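Local coordinates for long form salivary protein D7L1 (Anopheles stephensi, PDB 3NHI) that binds and sequesters cysteinyl leukotrienes and thromboxane A2 analogues, blunting host responses that oppose the mosquito's blood meal, at residues 9-20 with 265-273; 52-62 with 107-116. All blocks are in the same frame, centred on the assembly; numbering follows the deposited sequence.

Contact 1. Residues 9-20 with 265-273. With EAH ((5S,7E,9E,11Z,14Z)-5-hydroxyicosa-7,9,11,14-tetraenoic acid), chain B.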
loop_
_atom_site.group_PDB
_atom_site.type_symbol
_atom_site.label_atom_id
_atom_site.label_comp_id
_atom_site.label_asym_id
_atom_site.label_seq_id
_atom_site.Cartn_x
_atom_site.Cartn_y
_atom_site.Cartn_z
ATOM N N GLU A 9 2.235 1.052 -8.308
ATOM C CA GLU A 9 2.306 1.403 -6.896
ATOM C C GLU A 9 1.236 0.656 -6.095
ATOM O O GLU A 9 1.488 0.206 -4.975
ATOM C CB GLU A 9 2.163 2.916 -6.688
ATOM C CG GLU A 9 2.174 3.359 -5.211
ATOM C CD GLU A 9 0.838 3.183 -4.481
ATOM O OE1 GLU A 9 -0.240 3.258 -5.111
ATOM O OE2 GLU A 9 0.872 3.000 -3.245
ATOM N N GLN A 10 0.041 0.529 -6.669
ATOM C CA GLN A 10 -1.045 -0.127 -5.961
ATOM C C GLN A 10 -0.735 -1.603 -5.751
ATOM O O GLN A 10 -1.013 -2.162 -4.679
ATOM C CB GLN A 10 -2.342 0.062 -6.721
ATOM C CG GLN A 10 -2.858 1.478 -6.659
ATOM C CD GLN A 10 -4.053 1.617 -7.556
ATOM O OE1 GLN A 10 -3.946 1.525 -8.767
ATOM N NE2 GLN A 10 -5.231 1.753 -6.955
ATOM N N ALA A 11 -0.147 -2.234 -6.762
ATOM C CA ALA A 11 0.288 -3.625 -6.623
ATOM C C ALA A 11 1.425 -3.769 -5.602
ATOM O O ALA A 11 1.388 -4.678 -4.752
ATOM C CB ALA A 11 0.701 -4.197 -7.974
ATOM N N LEU A 12 2.425 -2.885 -5.680
ATOM C CA LEU A 12 3.554 -2.936 -4.748
ATOM C C LEU A 12 3.082 -2.771 -3.306
ATOM O O LEU A 12 3.584 -3.446 -2.391
ATOM C CB LEU A 12 4.599 -1.874 -5.098
ATOM C CG LEU A 12 5.972 -2.091 -4.447
ATOM C CD1 LEU A 12 6.655 -3.369 -4.942
ATOM C CD2 LEU A 12 6.872 -0.895 -4.689
ATOM N N TYR A 13 2.108 -1.881 -3.106
ATOM C CA TYR A 13 1.512 -1.696 -1.789
ATOM C C TYR A 13 0.927 -3.000 -1.257
ATOM O O TYR A 13 1.171 -3.383 -0.105
ATOM C CB TYR A 13 0.434 -0.603 -1.813
ATOM C CG TYR A 13 -0.174 -0.395 -0.443
ATOM C CD1 TYR A 13 0.361 0.545 0.439
ATOM C CD2 TYR A 13 -1.255 -1.173 -0.013
ATOM C CE1 TYR A 13 -0.168 0.700 1.713
ATOM C CE2 TYR A 13 -1.783 -1.029 1.250
ATOM C CZ TYR A 13 -1.243 -0.081 2.105
ATOM O OH TYR A 13 -1.770 0.070 3.376
ATOM N N VAL A 14 0.156 -3.689 -2.096
ATOM C CA VAL A 14 -0.402 -4.988 -1.720
ATOM C C VAL A 14 0.685 -5.992 -1.342
ATOM O O VAL A 14 0.612 -6.628 -0.289
ATOM C CB VAL A 14 -1.298 -5.549 -2.834
ATOM C CG1 VAL A 14 -1.646 -7.019 -2.563
ATOM C CG2 VAL A 14 -2.548 -4.701 -2.968
ATOM N N TYR A 15 1.706 -6.123 -2.182
ATOM C CA TYR A 15 2.762 -7.091 -1.878
ATOM C C TYR A 15 3.437 -6.767 -0.545
ATOM O O TYR A 15 3.589 -7.649 0.305
ATOM C CB TYR A 15 3.807 -7.177 -3.002
ATOM C CG TYR A 15 3.228 -7.517 -4.369
ATOM C CD1 TYR A 15 2.319 -8.570 -4.528
ATOM C CD2 TYR A 15 3.596 -6.793 -5.498
ATOM C CE1 TYR A 15 1.784 -8.880 -5.770
ATOM C CE2 TYR A 15 3.062 -7.095 -6.755
ATOM C CZ TYR A 15 2.164 -8.144 -6.875
ATOM O OH TYR A 15 1.612 -8.461 -8.090
ATOM N N LYS A 16 3.813 -5.508 -0.342
ATOM C CA LYS A 16 4.598 -5.153 0.839
ATOM C C LYS A 16 3.757 -5.223 2.102
ATOM O O LYS A 16 4.241 -5.681 3.136
ATOM C CB LYS A 16 5.305 -3.802 0.674
ATOM C CG LYS A 16 4.412 -2.562 0.699
ATOM C CD LYS A 16 4.432 -1.836 2.050
ATOM C CE LYS A 16 3.658 -0.510 1.970
ATOM N NZ LYS A 16 3.750 0.239 3.247
ATOM N N ARG A 17 2.495 -4.796 2.030
ATOM C CA ARG A 17 1.621 -4.876 3.197
ATOM C C ARG A 17 1.347 -6.330 3.571
ATOM O O ARG A 17 1.314 -6.676 4.755
ATOM C CB ARG A 17 0.328 -4.077 2.989
ATOM C CG ARG A 17 -0.699 -4.224 4.108
ATOM C CD ARG A 17 -0.146 -3.848 5.485
ATOM N NE ARG A 17 -1.235 -3.809 6.456
ATOM C CZ ARG A 17 -1.921 -2.715 6.778
ATOM N NH1 ARG A 17 -1.621 -1.549 6.220
ATOM N NH2 ARG A 17 -2.911 -2.797 7.657
ATOM N N CYS A 18 1.171 -7.184 2.568
ATOM C CA CYS A 18 0.977 -8.602 2.854
ATOM C C CYS A 18 2.223 -9.234 3.460
ATOM O O CYS A 18 2.102 -10.050 4.374
ATOM C CB CYS A 18 0.499 -9.361 1.617
ATOM S SG CYS A 18 -1.189 -8.943 1.120
ATOM N N TYR A 19 3.415 -8.860 2.979
ATOM C CA TYR A 19 4.652 -9.298 3.634
ATOM C C TYR A 19 4.658 -8.856 5.096
ATOM O O TYR A 19 4.946 -9.646 5.992
ATOM C CB TYR A 19 5.891 -8.729 2.931
ATOM C CG TYR A 19 6.451 -9.521 1.766
ATOM C CD1 TYR A 19 7.695 -10.144 1.862
ATOM C CD2 TYR A 19 5.774 -9.594 0.550
ATOM C CE1 TYR A 19 8.236 -10.845 0.790
ATOM C CE2 TYR A 19 6.310 -10.292 -0.533
ATOM C CZ TYR A 19 7.537 -10.914 -0.398
ATOM O OH TYR A 19 8.057 -11.601 -1.464
ATOM N N GLU A 20 4.345 -7.589 5.346
ATOM C CA GLU A 20 4.340 -7.078 6.725
ATOM C C GLU A 20 3.405 -7.864 7.630
ATOM O O GLU A 20 3.732 -8.145 8.799
ATOM C CB GLU A 20 3.960 -5.598 6.762
ATOM C CG GLU A 20 5.017 -4.666 6.206
ATOM C CD GLU A 20 4.557 -3.228 6.097
ATOM O OE1 GLU A 20 5.331 -2.426 5.543
ATOM O OE2 GLU A 20 3.434 -2.897 6.546
ATOM N N SER A 265 6.594 5.179 3.283
ATOM C CA SER A 265 5.892 5.392 2.021
ATOM C C SER A 265 6.861 5.655 0.878
ATOM O O SER A 265 6.470 5.541 -0.282
ATOM C CB SER A 265 4.874 6.534 2.137
ATOM O OG SER A 265 5.478 7.819 2.027
ATOM N N ALA A 266 8.103 6.023 1.204
ATOM C CA ALA A 266 9.155 6.175 0.195
ATOM C C ALA A 266 9.813 4.838 -0.113
ATOM O O ALA A 266 10.174 4.577 -1.260
ATOM C CB ALA A 266 10.198 7.208 0.643
ATOM N N ASP A 267 9.940 3.980 0.895
ATOM C CA ASP A 267 10.628 2.704 0.757
ATOM C C ASP A 267 9.681 1.596 1.213
ATOM O O ASP A 267 9.623 1.258 2.394
ATOM C CB ASP A 267 11.897 2.732 1.608
ATOM C CG ASP A 267 12.704 1.448 1.534
ATOM O OD1 ASP A 267 12.339 0.503 0.799
ATOM O OD2 ASP A 267 13.738 1.400 2.238
ATOM N N TYR A 268 8.957 1.009 0.258
ATOM C CA TYR A 268 7.971 -0.022 0.585
ATOM C C TYR A 268 8.599 -1.293 1.167
ATOM O O TYR A 268 7.897 -2.099 1.778
ATOM C CB TYR A 268 7.110 -0.339 -0.642
ATOM C CG TYR A 268 5.957 0.626 -0.898
ATOM C CD1 TYR A 268 5.895 1.881 -0.279
ATOM C CD2 TYR A 268 4.926 0.278 -1.777
ATOM C CE1 TYR A 268 4.843 2.750 -0.522
ATOM C CE2 TYR A 268 3.872 1.152 -2.045
ATOM C CZ TYR A 268 3.831 2.383 -1.404
ATOM O OH TYR A 268 2.797 3.281 -1.623
ATOM N N ALA A 269 9.912 -1.443 1.023
ATOM C CA ALA A 269 10.610 -2.600 1.590
ATOM C C ALA A 269 11.119 -2.359 3.013
ATOM O O ALA A 269 11.700 -3.256 3.620
ATOM C CB ALA A 269 11.764 -3.035 0.682
ATOM N N TYR A 270 10.880 -1.164 3.550
ATOM C CA TYR A 270 11.516 -0.743 4.805
ATOM C C TYR A 270 11.406 -1.736 5.964
ATOM O O TYR A 270 12.403 -2.009 6.639
ATOM C CB TYR A 270 11.011 0.638 5.253
ATOM C CG TYR A 270 11.852 1.198 6.370
ATOM C CD1 TYR A 270 13.019 1.901 6.089
ATOM C CD2 TYR A 270 11.501 0.993 7.708
ATOM C CE1 TYR A 270 13.817 2.399 7.112
ATOM C CE2 TYR A 270 12.290 1.490 8.739
ATOM C CZ TYR A 270 13.440 2.192 8.429
ATOM O OH TYR A 270 14.230 2.687 9.442
ATOM N N LEU A 271 10.207 -2.260 6.207
ATOM C CA LEU A 271 9.974 -3.152 7.346
ATOM C C LEU A 271 10.243 -4.625 7.038
ATOM O O LEU A 271 10.176 -5.468 7.934
ATOM C CB LEU A 271 8.539 -2.996 7.871
ATOM C CG LEU A 271 8.135 -1.652 8.492
ATOM C CD1 LEU A 271 6.668 -1.653 8.876
ATOM C CD2 LEU A 271 8.984 -1.330 9.715
ATOM N N LEU A 272 10.567 -4.932 5.785
ATOM C CA LEU A 272 10.487 -6.321 5.303
ATOM C C LEU A 272 11.581 -7.289 5.767
ATOM O O LEU A 272 11.334 -8.496 5.827
ATOM C CB LEU A 272 10.293 -6.368 3.781
ATOM C CG LEU A 272 9.063 -5.619 3.237
ATOM C CD1 LEU A 272 8.759 -6.014 1.800
ATOM C CD2 LEU A 272 7.816 -5.803 4.105
ATOM N N ARG A 273 12.764 -6.769 6.099
ATOM C CA ARG A 273 13.852 -7.598 6.641
ATOM C C ARG A 273 13.778 -7.701 8.167
ATOM O O ARG A 273 13.023 -6.974 8.822
ATOM C CB ARG A 273 15.223 -7.056 6.227
ATOM C CG ARG A 273 15.330 -6.605 4.773
ATOM C CD ARG A 273 15.675 -7.741 3.820
ATOM N NE ARG A 273 17.070 -8.160 3.942
ATOM C CZ ARG A 273 17.472 -9.335 4.420
ATOM N NH1 ARG A 273 16.589 -10.241 4.823
ATOM N NH2 ARG A 273 18.769 -9.606 4.488
HETATM O O1 EAH B . 9.256 -2.955 -8.126
HETATM C C1 EAH B . 9.079 -4.098 -7.633
HETATM O O2 EAH B . 9.714 -4.508 -6.631
HETATM C C2 EAH B . 8.050 -5.008 -8.276
HETATM C C3 EAH B . 8.208 -6.451 -7.791
HETATM C C4 EAH B . 7.297 -6.746 -6.602
HETATM C C5 EAH B . 7.502 -8.167 -6.121
HETATM O O3 EAH B . 6.977 -9.007 -7.014
HETATM C C6 EAH B . 6.829 -8.366 -4.765
HETATM C C7 EAH B . 6.881 -9.821 -4.327
HETATM C C8 EAH B . 5.505 -10.446 -4.422
HETATM C C9 EAH B . 5.606 -11.886 -4.218
HETATM C C10 EAH B . 4.441 -12.482 -4.469
HETATM C C11 EAH B . 4.598 -13.919 -4.256
HETATM C C12 EAH B . 3.637 -14.813 -4.503
HETATM C C13 EAH B . 2.264 -14.445 -5.016
HETATM C C14 EAH B . 1.340 -14.315 -3.824
HETATM C C15 EAH B . 0.090 -14.780 -3.786
HETATM C C16 EAH B . -0.574 -15.489 -4.941
HETATM C C17 EAH B . -1.481 -14.506 -5.665
HETATM C C18 EAH B . -0.760 -13.879 -6.849
HETATM C C19 EAH B . -1.759 -13.257 -7.811
HETATM C C20 EAH B . -1.046 -12.549 -8.940
HETATM O O HOH W 1 6.927 0.577 3.739
HETATM O O HOH W 2 7.855 -2.362 4.455
#
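The Tyr268 ring lies along helix 9-20, with Lys16 over one face and Glu9 and Tyr13 at its edge. Lys16 CE makes a CH-pi contact 3.9 Å from the centroid of the Tyr268 ring, and NZ, a little farther out over the same face, adds a cation-pi interaction. A chi1 of 71° sets Lys16 CG between backbone N and carbonyl carbon, and a bend at chi2 then carries the chain across Tyr268 CB and onto the ring. Leu12 CD2 approaches the ring obliquely, 3.7 Å from Tyr268 CD2, while the backbone N of Tyr13 meets CE2 near the ring plane. Tyr268 OH donates to Glu9 OE2 over 2.5 Å, using the carboxylate's anti lone pair, with carboxylate and ring planes 75° apart. The same OE2 also pairs with Arg198, which would probably favour a charged carboxylate.

Farther along, Leu272 CD2 sits in the corner between Tyr19 CB (3.7 Å) and Glu20 CG (3.7 Å). Glu20 OE1 has a long salt bridge to Lys16 NZ, whereas OE2 pairs with Arg212. One water links Lys16 NZ to Asp267 O; another, 2.7 Å from Glu20 OE1, also joins Tyr268 O and Leu271 N. Residues 267-272 are shaped by two overlapping type I turns, Asp267-Tyr270 and Ala269-Leu272, the first with an Asx turn at Asp267.

The helix also faces the lipid: EAH C8 lies over one face of the Tyr15 ring, and Tyr19 OH, bonded to Asn37, approaches EAH C7 to 3.6 Å. The turns after helix 251-266 thus pack on helix 8-22, which also lines the EAH pocket, in an all-helical fold of the odorant-binding-protein type.

Contact 2. Residues 52-62 with 107-116. With EAH ((5S,7E,9E,11Z,14Z)-5-hydroxyicosa-7,9,11,14-tetraenoic acid), chain B.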
loop_
_atom_site.group_PDB
_atom_site.type_symbol
_atom_site.label_atom_id
_atom_site.label_comp_id
_atom_site.label_asym_id
_atom_site.label_seq_id
_atom_site.Cartn_x
_atom_site.Cartn_y
_atom_site.Cartn_z
ATOM N N ALA A 52 -1.086 -15.899 0.736
ATOM C CA ALA A 52 -1.752 -16.017 -0.561
ATOM C C ALA A 52 -3.126 -15.344 -0.551
ATOM O O ALA A 52 -3.456 -14.588 -1.468
ATOM C CB ALA A 52 -1.868 -17.475 -0.968
ATOM N N LYS A 53 -3.915 -15.600 0.490
ATOM C CA LYS A 53 -5.220 -14.962 0.614
ATOM C C LYS A 53 -5.071 -13.433 0.654
ATOM O O LYS A 53 -5.829 -12.717 0.009
ATOM C CB LYS A 53 -5.977 -15.466 1.849
ATOM C CG LYS A 53 -7.291 -14.722 2.061
ATOM C CD LYS A 53 -8.179 -15.345 3.134
ATOM C CE LYS A 53 -9.479 -14.561 3.253
ATOM N NZ LYS A 53 -10.438 -15.160 4.229
ATOM N N CYS A 54 -4.081 -12.950 1.403
ATOM C CA CYS A 54 -3.830 -11.517 1.485
ATOM C C CYS A 54 -3.567 -10.901 0.108
ATOM O O CYS A 54 -4.142 -9.865 -0.239
ATOM C CB CYS A 54 -2.663 -11.258 2.436
ATOM S SG CYS A 54 -2.296 -9.513 2.725
ATOM N N VAL A 55 -2.719 -11.549 -0.682
ATOM C CA VAL A 55 -2.367 -10.990 -1.983
ATOM C C VAL A 55 -3.533 -11.085 -2.967
ATOM O O VAL A 55 -3.814 -10.125 -3.686
ATOM C CB VAL A 55 -1.099 -11.623 -2.557
ATOM C CG1 VAL A 55 -0.797 -11.093 -3.966
ATOM C CG2 VAL A 55 0.081 -11.346 -1.636
ATOM N N LEU A 56 -4.230 -12.223 -2.971
ATOM C CA LEU A 56 -5.397 -12.374 -3.836
ATOM C C LEU A 56 -6.460 -11.317 -3.513
ATOM O O LEU A 56 -7.092 -10.751 -4.420
ATOM C CB LEU A 56 -5.986 -13.791 -3.729
ATOM C CG LEU A 56 -5.152 -14.920 -4.342
ATOM C CD1 LEU A 56 -5.578 -16.264 -3.791
ATOM C CD2 LEU A 56 -5.258 -14.919 -5.860
ATOM N N THR A 57 -6.642 -11.035 -2.223
ATOM C CA THR A 57 -7.601 -10.024 -1.801
ATOM C C THR A 57 -7.135 -8.625 -2.200
ATOM O O THR A 57 -7.905 -7.850 -2.744
ATOM C CB THR A 57 -7.826 -10.112 -0.285
ATOM O OG1 THR A 57 -8.337 -11.415 0.018
ATOM C CG2 THR A 57 -8.821 -9.038 0.206
ATOM N N GLY A 58 -5.868 -8.323 -1.937
ATOM C CA GLY A 58 -5.328 -6.993 -2.238
ATOM C C GLY A 58 -5.327 -6.675 -3.728
ATOM O O GLY A 58 -5.626 -5.549 -4.125
ATOM N N LEU A 59 -4.982 -7.666 -4.552
ATOM C CA LEU A 59 -5.023 -7.468 -6.002
ATOM C C LEU A 59 -6.446 -7.544 -6.548
ATOM O O LEU A 59 -6.672 -7.315 -7.741
ATOM C CB LEU A 59 -4.118 -8.473 -6.720
ATOM C CG LEU A 59 -2.626 -8.418 -6.376
ATOM C CD1 LEU A 59 -1.905 -9.488 -7.176
ATOM C CD2 LEU A 59 -2.005 -7.048 -6.663
ATOM N N GLN A 60 -7.389 -7.893 -5.668
ATOM C CA GLN A 60 -8.830 -7.895 -5.974
ATOM C C GLN A 60 -9.212 -8.999 -6.969
ATOM O O GLN A 60 -10.254 -8.949 -7.630
ATOM C CB GLN A 60 -9.301 -6.478 -6.357
ATOM C CG GLN A 60 -9.041 -5.488 -5.203
ATOM C CD GLN A 60 -9.147 -4.024 -5.589
ATOM O OE1 GLN A 60 -9.703 -3.680 -6.615
ATOM N NE2 GLN A 60 -8.581 -3.151 -4.758
ATOM N N ILE A 61 -8.348 -10.009 -7.044
ATOM C CA ILE A 61 -8.637 -11.246 -7.758
ATOM C C ILE A 61 -9.702 -12.056 -7.000
ATOM O O ILE A 61 -10.557 -12.713 -7.611
ATOM C CB ILE A 61 -7.327 -12.061 -7.950
ATOM C CG1 ILE A 61 -6.334 -11.277 -8.811
ATOM C CG2 ILE A 61 -7.592 -13.433 -8.575
ATOM C CD1 ILE A 61 -4.944 -11.882 -8.840
ATOM N N TYR A 62 -9.635 -12.009 -5.673
ATOM C CA TYR A 62 -10.649 -12.583 -4.797
ATOM C C TYR A 62 -11.429 -11.458 -4.125
ATOM O O TYR A 62 -10.835 -10.521 -3.578
ATOM C CB TYR A 62 -9.981 -13.444 -3.721
ATOM C CG TYR A 62 -10.930 -13.911 -2.640
ATOM C CD1 TYR A 62 -11.874 -14.901 -2.905
ATOM C CD2 TYR A 62 -10.875 -13.369 -1.354
ATOM C CE1 TYR A 62 -12.754 -15.331 -1.911
ATOM C CE2 TYR A 62 -11.740 -13.800 -0.357
ATOM C CZ TYR A 62 -12.674 -14.775 -0.645
ATOM O OH TYR A 62 -13.527 -15.183 0.358
ATOM N N GLY A 107 -13.705 -19.777 1.681
ATOM C CA GLY A 107 -12.967 -18.526 1.624
ATOM C C GLY A 107 -11.862 -18.431 2.665
ATOM O O GLY A 107 -11.218 -17.390 2.789
ATOM N N SER A 108 -11.637 -19.515 3.407
ATOM C CA SER A 108 -10.527 -19.581 4.363
ATOM C C SER A 108 -9.193 -19.478 3.627
ATOM O O SER A 108 -9.113 -19.683 2.406
ATOM C CB SER A 108 -10.568 -20.897 5.131
ATOM O OG SER A 108 -10.355 -21.997 4.253
ATOM N N CYS A 109 -8.139 -19.171 4.369
ATOM C CA CYS A 109 -6.803 -19.114 3.775
ATOM C C CYS A 109 -6.472 -20.400 3.020
ATOM O O CYS A 109 -6.036 -20.341 1.867
ATOM C CB CYS A 109 -5.743 -18.881 4.833
ATOM S SG CYS A 109 -5.862 -17.327 5.699
ATOM N N VAL A 110 -6.686 -21.560 3.644
ATOM C CA VAL A 110 -6.322 -22.818 2.996
ATOM C C VAL A 110 -7.200 -23.121 1.778
ATOM O O VAL A 110 -6.701 -23.641 0.775
ATOM C CB VAL A 110 -6.254 -24.017 3.992
ATOM C CG1 VAL A 110 -7.643 -24.436 4.482
ATOM C CG2 VAL A 110 -5.521 -25.197 3.365
ATOM N N ASP A 111 -8.484 -22.771 1.852
ATOM C CA ASP A 111 -9.388 -23.017 0.726
ATOM C C ASP A 111 -8.978 -22.187 -0.486
ATOM O O ASP A 111 -8.952 -22.697 -1.611
ATOM C CB ASP A 111 -10.857 -22.759 1.103
ATOM C CG ASP A 111 -11.490 -23.928 1.846
ATOM O OD1 ASP A 111 -10.882 -25.018 1.900
ATOM O OD2 ASP A 111 -12.617 -23.754 2.349
ATOM N N LEU A 112 -8.617 -20.927 -0.262
ATOM C CA LEU A 112 -8.180 -20.077 -1.369
ATOM C C LEU A 112 -6.822 -20.509 -1.912
ATOM O O LEU A 112 -6.631 -20.549 -3.118
ATOM C CB LEU A 112 -8.193 -18.600 -0.967
ATOM C CG LEU A 112 -9.559 -18.050 -0.550
ATOM C CD1 LEU A 112 -9.420 -16.597 -0.228
ATOM C CD2 LEU A 112 -10.613 -18.255 -1.640
ATOM N N TYR A 113 -5.893 -20.841 -1.023
ATOM C CA TYR A 113 -4.604 -21.387 -1.433
ATOM C C TYR A 113 -4.767 -22.641 -2.288
ATOM O O TYR A 113 -4.171 -22.740 -3.365
ATOM C CB TYR A 113 -3.753 -21.683 -0.205
ATOM C CG TYR A 113 -2.420 -22.346 -0.488
ATOM C CD1 TYR A 113 -1.273 -21.577 -0.686
ATOM C CD2 TYR A 113 -2.300 -23.736 -0.536
ATOM C CE1 TYR A 113 -0.036 -22.169 -0.919
ATOM C CE2 TYR A 113 -1.062 -24.344 -0.775
ATOM C CZ TYR A 113 0.061 -23.551 -0.961
ATOM O OH TYR A 113 1.284 -24.143 -1.201
ATOM N N ASN A 114 -5.568 -23.594 -1.818
ATOM C CA ASN A 114 -5.748 -24.842 -2.551
ATOM C C ASN A 114 -6.363 -24.599 -3.927
ATOM O O ASN A 114 -5.964 -25.227 -4.905
ATOM C CB ASN A 114 -6.600 -25.840 -1.754
ATOM C CG ASN A 114 -5.858 -26.440 -0.568
ATOM O OD1 ASN A 114 -4.627 -26.436 -0.513
ATOM N ND2 ASN A 114 -6.613 -26.989 0.378
ATOM N N ALA A 115 -7.335 -23.694 -3.999
ATOM C CA ALA A 115 -7.983 -23.384 -5.271
ATOM C C ALA A 115 -7.046 -22.651 -6.221
ATOM O O ALA A 115 -7.017 -22.947 -7.421
ATOM C CB ALA A 115 -9.248 -22.561 -5.040
ATOM N N TYR A 116 -6.281 -21.699 -5.692
ATOM C CA TYR A 116 -5.450 -20.865 -6.541
ATOM C C TYR A 116 -4.131 -21.523 -6.950
ATOM O O TYR A 116 -3.584 -21.202 -8.004
ATOM C CB TYR A 116 -5.219 -19.470 -5.931
ATOM C CG TYR A 116 -4.585 -18.522 -6.925
ATOM C CD1 TYR A 116 -5.323 -18.017 -7.994
ATOM C CD2 TYR A 116 -3.234 -18.175 -6.822
ATOM C CE1 TYR A 116 -4.733 -17.174 -8.934
ATOM C CE2 TYR A 116 -2.636 -17.331 -7.747
ATOM C CZ TYR A 116 -3.389 -16.841 -8.795
ATOM O OH TYR A 116 -2.785 -16.017 -9.723
HETATM O O1 EAH B . 9.256 -2.955 -8.126
HETATM C C1 EAH B . 9.079 -4.098 -7.633
HETATM O O2 EAH B . 9.714 -4.508 -6.631
HETATM C C2 EAH B . 8.050 -5.008 -8.276
HETATM C C3 EAH B . 8.208 -6.451 -7.791
HETATM C C4 EAH B . 7.297 -6.746 -6.602
HETATM C C5 EAH B . 7.502 -8.167 -6.121
HETATM O O3 EAH B . 6.977 -9.007 -7.014
HETATM C C6 EAH B . 6.829 -8.366 -4.765
HETATM C C7 EAH B . 6.881 -9.821 -4.327
HETATM C C8 EAH B . 5.505 -10.446 -4.422
HETATM C C9 EAH B . 5.606 -11.886 -4.218
HETATM C C10 EAH B . 4.441 -12.482 -4.469
HETATM C C11 EAH B . 4.598 -13.919 -4.256
HETATM C C12 EAH B . 3.637 -14.813 -4.503
HETATM C C13 EAH B . 2.264 -14.445 -5.016
HETATM C C14 EAH B . 1.340 -14.315 -3.824
HETATM C C15 EAH B . 0.090 -14.780 -3.786
HETATM C C16 EAH B . -0.574 -15.489 -4.941
HETATM C C17 EAH B . -1.481 -14.506 -5.665
HETATM C C18 EAH B . -0.760 -13.879 -6.849
HETATM C C19 EAH B . -1.759 -13.257 -7.811
HETATM C C20 EAH B . -1.046 -12.549 -8.940
#
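Lys53 runs fully extended from helix 52-58 along Leu112 toward the start of helix 109-116. Its CB is at the limit of touching Leu112 CD1, CG packs on that methyl at 3.6 Å, and CD passes between it and Cys109 SG, 4.0 Å away. CE nears Gly107 O, and NZ donates to that carbonyl oxygen over 2.8 Å, tilted 25° from the carbonyl plane. With chi1 at 175° and every later torsion anti, the chain carries the ammonium from helix 52-58 to the carbonyl of Gly107, just before helix 109-116.

The same CD1 methyl of Leu112 also stands over the centre of the Tyr62 ring, and CD2 lies 3.6 Å from Tyr62 CE1. Tyr62 OH rests near Gly107 CA and bonds to Asn67. Leu56 CD2 is likewise centred over Tyr116, 3.6 Å from the ring centroid, while its neighbour EAH C17 adjoins both residues. Tyr116 OH, held by Tyr95, touches EAH C19 at 3.5 Å.

Ser108 N-caps helix 109-116, and a Schellman motif at Gln60 follows helix 52-58. The helices cross at 75°, with Cys109 disulfide-bonded to Cys50; together they supply part of the wall beside the lipid tail in this disulfide-braced helical pocket.

Contact 2 is the more buried by residue, although it lies about 17 Å from the chain centre; contact 1, only 6 Å from that centre, is partly buried and holds bridging waters. Residues 9-20 with 265-273 combine aromatic packing with carboxylates, a lysine and water, the carboxylates also pairing with arginines outside the segments. Residues 52-62 with 107-116 rely mainly on methyl-on-ring packing between helix 109-116 and residues 56-62, with a single lysine-to-carbonyl bond. The Cys18-Cys54 disulfide joins the helices of the two contacts, and Tyr15 also packs on Leu59, farther along. Helix 9-20 of contact 1 meets the carboxylate half of EAH, while both segments of contact 2 meet the tail.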